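Local coordinates for protein oxaloacetate acetyl hydrolase (Cryphonectria parasitica, PDB 3LYE) that is a TIM-barrel protein of the phosphoenolpyruvate phosphomutase family, present as a four-chain assembly with bound calcium ions, at residues A[118-123]-A[161-166]; A[25-30]-A[46-51]. All coordinates share one frame; numbering follows the deposited sequence.

Contact 1 of 2, residues A[118-123]-A[161-166]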
ATOM      1  N   ALA A 118       5.544  16.248 -11.791  1.00  7.32           N
ATOM      2  CA  ALA A 118       5.989  17.537 -12.322  1.00  7.99           C
ATOM      3  C   ALA A 118       5.427  18.765 -11.669  1.00  7.81           C
ATOM      4  O   ALA A 118       6.096  19.813 -11.583  1.00  9.04           O
ATOM      5  CB  ALA A 118       5.756  17.603 -13.821  1.00  8.44           C
ATOM      6  N   GLY A 119       4.201  18.684 -11.218  1.00  8.88           N
ATOM      7  CA  GLY A 119       3.544  19.795 -10.581  1.00  8.21           C
ATOM      8  C   GLY A 119       2.232  19.338  -9.960  1.00  9.16           C
ATOM      9  O   GLY A 119       1.804  18.193 -10.154  1.00  9.30           O
ATOM     10  N   ALA A 120       1.595  20.226  -9.218  1.00  8.19           N
ATOM     11  CA  ALA A 120       0.337  19.915  -8.566  1.00  7.91           C
ATOM     12  C   ALA A 120      -0.415  21.151  -8.179  1.00  8.45           C
ATOM     13  O   ALA A 120       0.179  22.209  -8.000  1.00  9.78           O
ATOM     14  CB  ALA A 120       0.613  19.113  -7.270  1.00  8.58           C
ATOM     15  N   HIS A 121      -1.741  21.032  -8.063  1.00  8.16           N
ATOM     16  CA  HIS A 121      -2.613  22.130  -7.637  1.00  9.34           C
ATOM     17  C   HIS A 121      -3.047  21.910  -6.191  1.00  8.95           C
ATOM     18  O   HIS A 121      -3.446  20.812  -5.775  1.00  9.32           O
ATOM     19  CB  HIS A 121      -3.746  22.441  -8.606  1.00  9.65           C
ATOM     20  CG  HIS A 121      -4.736  21.347  -8.870  1.00 10.24           C
ATOM     21  ND1 HIS A 121      -5.769  21.036  -8.014  1.00 10.98           N
ATOM     22  CD2 HIS A 121      -4.931  20.601  -9.982  1.00 10.13           C
ATOM     23  CE1 HIS A 121      -6.537  20.119  -8.585  1.00  9.97           C
ATOM     24  NE2 HIS A 121      -6.036  19.815  -9.765  1.00 10.12           N
ATOM     25  N   LEU A 122      -2.979  23.016  -5.448  1.00  9.45           N
ATOM     26  CA  LEU A 122      -3.260  23.103  -4.003  1.00  8.82           C
ATOM     27  C   LEU A 122      -4.296  24.182  -3.808  1.00 10.13           C
ATOM     28  O   LEU A 122      -4.077  25.312  -4.207  1.00 11.29           O
ATOM     29  CB  LEU A 122      -1.921  23.437  -3.327  1.00  9.53           C
ATOM     30  CG  LEU A 122      -1.921  23.713  -1.836  1.00  9.98           C
ATOM     31  CD1 LEU A 122      -2.551  22.587  -1.059  1.00 10.29           C
ATOM     32  CD2 LEU A 122      -0.467  23.922  -1.379  1.00  9.97           C
ATOM     33  N   GLU A 123      -5.403  23.822  -3.179  1.00 11.70           N
ATOM     34  CA  GLU A 123      -6.538  24.689  -2.999  1.00 11.57           C
ATOM     35  C   GLU A 123      -6.816  25.216  -1.632  1.00 14.41           C
ATOM     36  O   GLU A 123      -6.147  24.874  -0.658  1.00 14.87           O
ATOM     37  CB  GLU A 123      -7.775  23.928  -3.543  1.00 13.02           C
ATOM     38  CG  GLU A 123      -8.241  22.810  -2.624  1.00 14.27           C
ATOM     39  CD  GLU A 123      -8.931  21.648  -3.336  1.00 16.59           C
ATOM     40  OE1 GLU A 123      -9.749  20.971  -2.690  1.00 20.38           O
ATOM     41  OE2 GLU A 123      -8.623  21.374  -4.504  1.00 15.58           O
ATOM     42  N   SER A 161      13.953  21.628  -6.267  1.00 12.88           N
ATOM     43  CA  SER A 161      13.148  21.095  -7.344  1.00 10.21           C
ATOM     44  C   SER A 161      12.494  22.132  -8.238  1.00 12.27           C
ATOM     45  O   SER A 161      12.177  23.222  -7.793  1.00 13.45           O
ATOM     46  CB  SER A 161      12.040  20.252  -6.700  1.00 12.15           C
ATOM     47  OG  SER A 161      11.062  19.809  -7.611  1.00 11.11           O
ATOM     48  N   ASP A 162      12.297  21.762  -9.495  1.00 11.09           N
ATOM     49  CA  ASP A 162      11.646  22.596 -10.482  1.00 10.89           C
ATOM     50  C   ASP A 162      10.118  22.414 -10.439  1.00  9.94           C
ATOM     51  O   ASP A 162       9.418  22.983 -11.251  1.00 11.09           O
ATOM     52  CB  ASP A 162      12.120  22.248 -11.880  1.00 13.37           C
ATOM     53  CG  ASP A 162      13.400  22.947 -12.259  1.00 21.34           C
ATOM     54  OD1 ASP A 162      13.959  22.568 -13.280  1.00 28.40           O
ATOM     55  OD2 ASP A 162      13.830  23.877 -11.571  1.00 25.38           O
ATOM     56  N   PHE A 163       9.638  21.635  -9.469  1.00  9.83           N
ATOM     57  CA  PHE A 163       8.196  21.348  -9.283  1.00  8.72           C
ATOM     58  C   PHE A 163       7.356  22.608  -9.524  1.00  8.88           C
ATOM     59  O   PHE A 163       7.623  23.643  -8.936  1.00 10.58           O
ATOM     60  CB  PHE A 163       7.986  20.837  -7.854  1.00  8.45           C
ATOM     61  CG  PHE A 163       6.638  20.211  -7.581  1.00  9.21           C
ATOM     62  CD1 PHE A 163       5.701  20.889  -6.810  1.00 10.78           C
ATOM     63  CD2 PHE A 163       6.339  18.941  -8.015  1.00  9.99           C
ATOM     64  CE1 PHE A 163       4.494  20.318  -6.496  1.00 10.90           C
ATOM     65  CE2 PHE A 163       5.137  18.368  -7.669  1.00 11.08           C
ATOM     66  CZ  PHE A 163       4.245  19.048  -6.905  1.00 10.06           C
ATOM     67  N   VAL A 164       6.270  22.439 -10.278  1.00  9.07           N
ATOM     68  CA  VAL A 164       5.387  23.555 -10.594  1.00  9.16           C
ATOM     69  C   VAL A 164       4.182  23.535  -9.662  1.00  9.16           C
ATOM     70  O   VAL A 164       3.324  22.635  -9.751  1.00 10.11           O
ATOM     71  CB  VAL A 164       4.956  23.456 -12.057  1.00  9.51           C
ATOM     72  CG1 VAL A 164       3.918  24.520 -12.413  1.00 10.30           C
ATOM     73  CG2 VAL A 164       6.183  23.545 -12.953  1.00 10.33           C
ATOM     74  N   LEU A 165       4.135  24.512  -8.760  1.00  8.90           N
ATOM     75  CA  LEU A 165       3.062  24.609  -7.817  1.00  8.54           C
ATOM     76  C   LEU A 165       1.975  25.510  -8.357  1.00 10.01           C
ATOM     77  O   LEU A 165       2.222  26.682  -8.660  1.00 10.71           O
ATOM     78  CB  LEU A 165       3.566  25.139  -6.466  1.00 10.12           C
ATOM     79  CG  LEU A 165       2.430  25.205  -5.410  1.00 12.84           C
ATOM     80  CD1 LEU A 165       1.997  23.782  -4.950  1.00 12.44           C
ATOM     81  CD2 LEU A 165       2.868  26.048  -4.244  1.00 14.80           C
ATOM     82  N   ILE A 166       0.779  24.958  -8.492  1.00  8.79           N
ATOM     83  CA  ILE A 166      -0.382  25.664  -8.972  1.00  8.94           C
ATOM     84  C   ILE A 166      -1.267  25.979  -7.800  1.00  9.51           C
ATOM     85  O   ILE A 166      -1.700  25.092  -7.053  1.00 10.70           O
ATOM     86  CB  ILE A 166      -1.170  24.804  -9.992  1.00  9.70           C
ATOM     87  CG1 ILE A 166      -0.306  24.458 -11.203  1.00  9.96           C
ATOM     88  CG2 ILE A 166      -2.497  25.496 -10.395  1.00 11.62           C
ATOM     89  CD1 ILE A 166      -0.463  22.983 -11.656  1.00 11.00           C
TER
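Ala118 opens the pairing through its carbonyl: Ala118 O accepts from Val164 N at 2.9 Å, in the carbonyl plane and on a lone pair. What follows is a parallel ladder between two neighbouring strands of the TIM barrel, 119-122 and 164-169, and their short segments run 21° apart. Gly119 has no side chain, and its CA lies over one face of the Phe163 ring, displaced toward the rim, 3.8 Å from the ring centroid: a CH-pi contact. Phe163 reaches it because CG stands anti to the backbone N (chi1 -167°), which swings the ring forward across Gly119 and Ala120. The N-H of Phe163 is held by Ser161 OG in an ST turn just ahead of the strand. At Ala120 the backbone works both ways: N gives to Val164 O, and O receives from Ile166 N, the donor tilted somewhat from the carbonyl plane. Ala120 CB meets the same aromatic ring obliquely, 3.7 Å from Phe163 CZ. His121 sets CB beside Ile166 CG2 on the barrel-interior face, while its imidazole turns away and its NE2 is probably hydrogen-bonded to Tyr50 OH. Leu122 lies on the other face with Leu165, where Ala152 of helix 142-158 packs against both. The contact between these leucines is loose, 4.3 Å from Leu122 CB to Leu165 CD1. Ile166 O is approached from two places: by His121 CA in a CA-H...O contact at 3.2 Å, and by Leu122 N, 2.9 Å away and almost straight out from the carbonyl.

Contact 2 of 2, residues A[25-30]-A[46-51]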
ATOM      1  N   GLU A  25       3.240  28.104 -25.569  1.00 25.43           N
ATOM      2  CA  GLU A  25       2.170  27.197 -25.917  1.00 26.72           C
ATOM      3  C   GLU A  25       1.213  26.903 -24.795  1.00 22.04           C
ATOM      4  O   GLU A  25       1.509  27.110 -23.628  1.00 20.58           O
ATOM      5  CB  GLU A  25       2.688  25.866 -26.502  1.00 33.91           C
ATOM      6  CG  GLU A  25       3.950  25.244 -25.911  1.00 39.89           C
ATOM      7  CD  GLU A  25       4.464  24.085 -26.768  1.00 46.12           C
ATOM      8  OE1 GLU A  25       5.667  24.079 -27.127  1.00 48.52           O
ATOM      9  OE2 GLU A  25       3.659  23.184 -27.092  1.00 47.74           O
ATOM     10  N   LEU A  26       0.004  26.537 -25.192  1.00 21.01           N
ATOM     11  CA  LEU A  26      -1.032  26.165 -24.224  1.00 18.17           C
ATOM     12  C   LEU A  26      -0.721  24.690 -23.990  1.00 18.81           C
ATOM     13  O   LEU A  26      -0.795  23.885 -24.905  1.00 19.54           O
ATOM     14  CB  LEU A  26      -2.448  26.329 -24.783  1.00 18.09           C
ATOM     15  CG  LEU A  26      -3.520  25.789 -23.827  1.00 17.19           C
ATOM     16  CD1 LEU A  26      -3.460  26.522 -22.504  1.00 16.97           C
ATOM     17  CD2 LEU A  26      -4.881  25.881 -24.431  1.00 18.82           C
ATOM     18  N   ILE A  27      -0.408  24.335 -22.755  1.00 16.73           N
ATOM     19  CA  ILE A  27      -0.060  22.947 -22.402  1.00 15.54           C
ATOM     20  C   ILE A  27      -1.360  22.202 -22.113  1.00 14.35           C
ATOM     21  O   ILE A  27      -1.993  22.464 -21.099  1.00 16.50           O
ATOM     22  CB  ILE A  27       0.945  22.944 -21.237  1.00 15.43           C
ATOM     23  CG1 ILE A  27       2.202  23.767 -21.572  1.00 16.76           C
ATOM     24  CG2 ILE A  27       1.342  21.518 -20.865  1.00 16.57           C
ATOM     25  CD1 ILE A  27       2.966  24.209 -20.335  1.00 18.02           C
ATOM     26  N   VAL A  28      -1.733  21.278 -23.005  1.00 14.09           N
ATOM     27  CA  VAL A  28      -2.966  20.520 -22.926  1.00 13.56           C
ATOM     28  C   VAL A  28      -2.717  19.220 -22.183  1.00 12.84           C
ATOM     29  O   VAL A  28      -1.949  18.373 -22.616  1.00 13.63           O
ATOM     30  CB  VAL A  28      -3.491  20.291 -24.359  1.00 14.99           C
ATOM     31  CG1 VAL A  28      -4.634  19.315 -24.396  1.00 13.66           C
ATOM     32  CG2 VAL A  28      -3.865  21.626 -25.020  1.00 16.27           C
ATOM     33  N   CYS A  29      -3.449  19.048 -21.089  1.00 10.31           N
ATOM     34  CA  CYS A  29      -3.301  17.886 -20.232  1.00 10.35           C
ATOM     35  C   CYS A  29      -4.572  17.128 -20.009  1.00  9.70           C
ATOM     36  O   CYS A  29      -5.416  17.556 -19.236  1.00 11.79           O
ATOM     37  CB  CYS A  29      -2.801  18.369 -18.853  1.00 12.13           C
ATOM     38  SG  CYS A  29      -1.359  19.462 -18.847  1.00 13.41           S
ATOM     39  N   PRO A  30      -4.686  15.991 -20.661  1.00  9.54           N
ATOM     40  CA  PRO A  30      -5.912  15.221 -20.446  1.00 10.16           C
ATOM     41  C   PRO A  30      -5.935  14.615 -19.046  1.00  9.56           C
ATOM     42  O   PRO A  30      -4.882  14.200 -18.528  1.00  9.47           O
ATOM     43  CB  PRO A  30      -5.798  14.096 -21.474  1.00 11.35           C
ATOM     44  CG  PRO A  30      -4.344  13.979 -21.727  1.00 11.98           C
ATOM     45  CD  PRO A  30      -3.805  15.382 -21.655  1.00  9.55           C
ATOM     46  N   PHE A  46       0.293  12.978 -26.100  1.00 13.09           N
ATOM     47  CA  PHE A  46       0.033  14.160 -25.288  1.00 13.10           C
ATOM     48  C   PHE A  46       1.366  14.541 -24.640  1.00 14.94           C
ATOM     49  O   PHE A  46       2.126  13.678 -24.221  1.00 16.05           O
ATOM     50  CB  PHE A  46      -1.082  13.912 -24.302  1.00 12.85           C
ATOM     51  CG  PHE A  46      -2.449  13.995 -24.945  1.00 10.88           C
ATOM     52  CD1 PHE A  46      -3.093  15.203 -25.058  1.00 11.40           C
ATOM     53  CD2 PHE A  46      -3.054  12.885 -25.483  1.00 11.31           C
ATOM     54  CE1 PHE A  46      -4.322  15.293 -25.656  1.00 12.65           C
ATOM     55  CE2 PHE A  46      -4.268  12.998 -26.098  1.00 12.22           C
ATOM     56  CZ  PHE A  46      -4.903  14.204 -26.170  1.00 11.95           C
ATOM     57  N   LYS A  47       1.600  15.839 -24.527  1.00 14.50           N
ATOM     58  CA  LYS A  47       2.852  16.381 -23.991  1.00 15.17           C
ATOM     59  C   LYS A  47       2.906  16.520 -22.506  1.00 12.42           C
ATOM     60  O   LYS A  47       3.962  16.768 -21.964  1.00 13.97           O
ATOM     61  CB  LYS A  47       3.157  17.737 -24.679  1.00 18.93           C
ATOM     62  CG  LYS A  47       3.291  17.683 -26.235  1.00 22.20           C
ATOM     63  CD  LYS A  47       4.197  16.508 -26.711  1.00 25.71           C
ATOM     64  CE  LYS A  47       4.656  16.593 -28.189  1.00 31.26           C
ATOM     65  NZ  LYS A  47       3.569  16.711 -29.192  1.00 35.99           N
ATOM     66  N   SER A  48       1.767  16.380 -21.858  1.00 12.11           N
ATOM     67  CA  SER A  48       1.638  16.461 -20.414  1.00 11.35           C
ATOM     68  C   SER A  48       0.336  15.777 -20.054  1.00 10.32           C
ATOM     69  O   SER A  48      -0.608  15.768 -20.845  1.00 11.04           O
ATOM     70  CB  SER A  48       1.611  17.908 -19.918  1.00 14.49           C
ATOM     71  OG  SER A  48       1.626  17.913 -18.484  1.00 19.53           O
ATOM     72  N   LEU A  49       0.295  15.191 -18.872  1.00  9.64           N
ATOM     73  CA  LEU A  49      -0.889  14.494 -18.384  1.00  8.90           C
ATOM     74  C   LEU A  49      -1.339  15.130 -17.084  1.00  8.95           C
ATOM     75  O   LEU A  49      -0.532  15.766 -16.397  1.00  9.61           O
ATOM     76  CB  LEU A  49      -0.575  13.027 -18.070  1.00 11.20           C
ATOM     77  CG  LEU A  49      -0.682  12.007 -19.211  1.00 16.08           C
ATOM     78  CD1 LEU A  49      -0.217  12.395 -20.560  1.00 18.07           C
ATOM     79  CD2 LEU A  49      -0.116  10.652 -18.799  1.00 14.51           C
ATOM     80  N   TYR A  50      -2.611  14.947 -16.737  1.00  8.73           N
ATOM     81  CA  TYR A  50      -3.155  15.465 -15.497  1.00  7.97           C
ATOM     82  C   TYR A  50      -3.812  14.286 -14.738  1.00  8.76           C
ATOM     83  O   TYR A  50      -4.685  13.583 -15.284  1.00 10.11           O
ATOM     84  CB  TYR A  50      -4.229  16.537 -15.743  1.00  8.96           C
ATOM     85  CG  TYR A  50      -5.057  16.928 -14.542  1.00  9.59           C
ATOM     86  CD1 TYR A  50      -6.431  16.920 -14.589  1.00  9.68           C
ATOM     87  CD2 TYR A  50      -4.456  17.337 -13.372  1.00  9.93           C
ATOM     88  CE1 TYR A  50      -7.156  17.270 -13.508  1.00 10.16           C
ATOM     89  CE2 TYR A  50      -5.176  17.650 -12.288  1.00 10.02           C
ATOM     90  CZ  TYR A  50      -6.532  17.664 -12.368  1.00 10.79           C
ATOM     91  OH  TYR A  50      -7.254  18.056 -11.291  1.00 12.13           O
ATOM     92  N   MET A  51      -3.399  14.022 -13.511  1.00  7.74           N
ATOM     93  CA  MET A  51      -4.013  12.973 -12.720  1.00  8.29           C
ATOM     94  C   MET A  51      -5.089  13.590 -11.854  1.00  8.06           C
ATOM     95  O   MET A  51      -4.829  14.392 -10.952  1.00  8.53           O
ATOM     96  CB  MET A  51      -3.039  12.286 -11.797  1.00  8.06           C
ATOM     97  CG  MET A  51      -3.664  11.093 -11.057  1.00  7.92           C
ATOM     98  SD  MET A  51      -2.615  10.410  -9.768  1.00  8.64           S
ATOM     99  CE  MET A  51      -3.082  11.437  -8.371  1.00  8.08           C
TER
HETATM  100  O   HOH W   1      -0.545  17.886 -24.950  1.00 16.64           O
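Strands 27-30 and 49-51 run in the same general direction but splay by 44°, and one backbone hydrogen bond joins them directly, Tyr50 N to Pro30 O at 3.0 Å, its donor standing above the carbonyl plane. Further back, where 46-48 is still loop, a water does the bridging: it donates to Val28 O at 2.8 Å and accepts from Lys47 N. Between these two links Cys29 CA directs a CA-H...O contact at Ser48 O.

Pro30 lays its ring over Phe46. Pro30 CG sits over one face of the aromatic ring, off toward the rim and 3.9 Å from the Phe46 centroid, in a CH-pi contact, while Pro30 CD approaches Phe46 CD1 at 3.5 Å. The phenyl comes under the proline because Phe46 CG is anti to the carbonyl carbon (chi1 -79°). Val28 meets this ring from another quarter, with its carbonyl oxygen at the edge near the ring plane and its CG1 next to Phe46 CE1. On the outer side, Leu262 of a second subunit packs on Pro30 and Arg266 of that subunit on Phe46, so this cluster also belongs to the subunit interface.

The pairing closes a beta-alpha-beta unit of the TIM barrel, in which helix 35-43 connects the two parallel strands. On the barrel side, Cys29 SG touches Ser48 OG at 3.4 Å, and Ile27 CG2 reaches Ser48 CB at 3.7 Å. Ser48 OG is hydrogen-bonded to Pro90 O, whereas its backbone N is buried with no partner in the model. Tyr50 brings its CB to within 3.9 Å of Cys29 CB; from there the phenol ring leads away from the strand 27-32, toward His121.

Both contacts pair strands of one parallel barrel sheet, where strand 91-94 lies between strands 49-51 and 119-122. Their centres are 14 Å apart, yet they meet directly: His121 NE2 of contact 1 and Tyr50 OH of contact 2 are 2.6 Å apart, a probable hydrogen bond, and the two rings meet with planes at about 35°. This junction is close to a bound calcium ion, about 5 Å from the His121 side chain and about 6 Å from that of Tyr50. Asp94 and Asp96 form a calcium site, probably for this same ion. Backbone hydrogen bonds pair Leu49 with Pro90 and Ala118 with Leu91, tying both contacts to the intervening strand region.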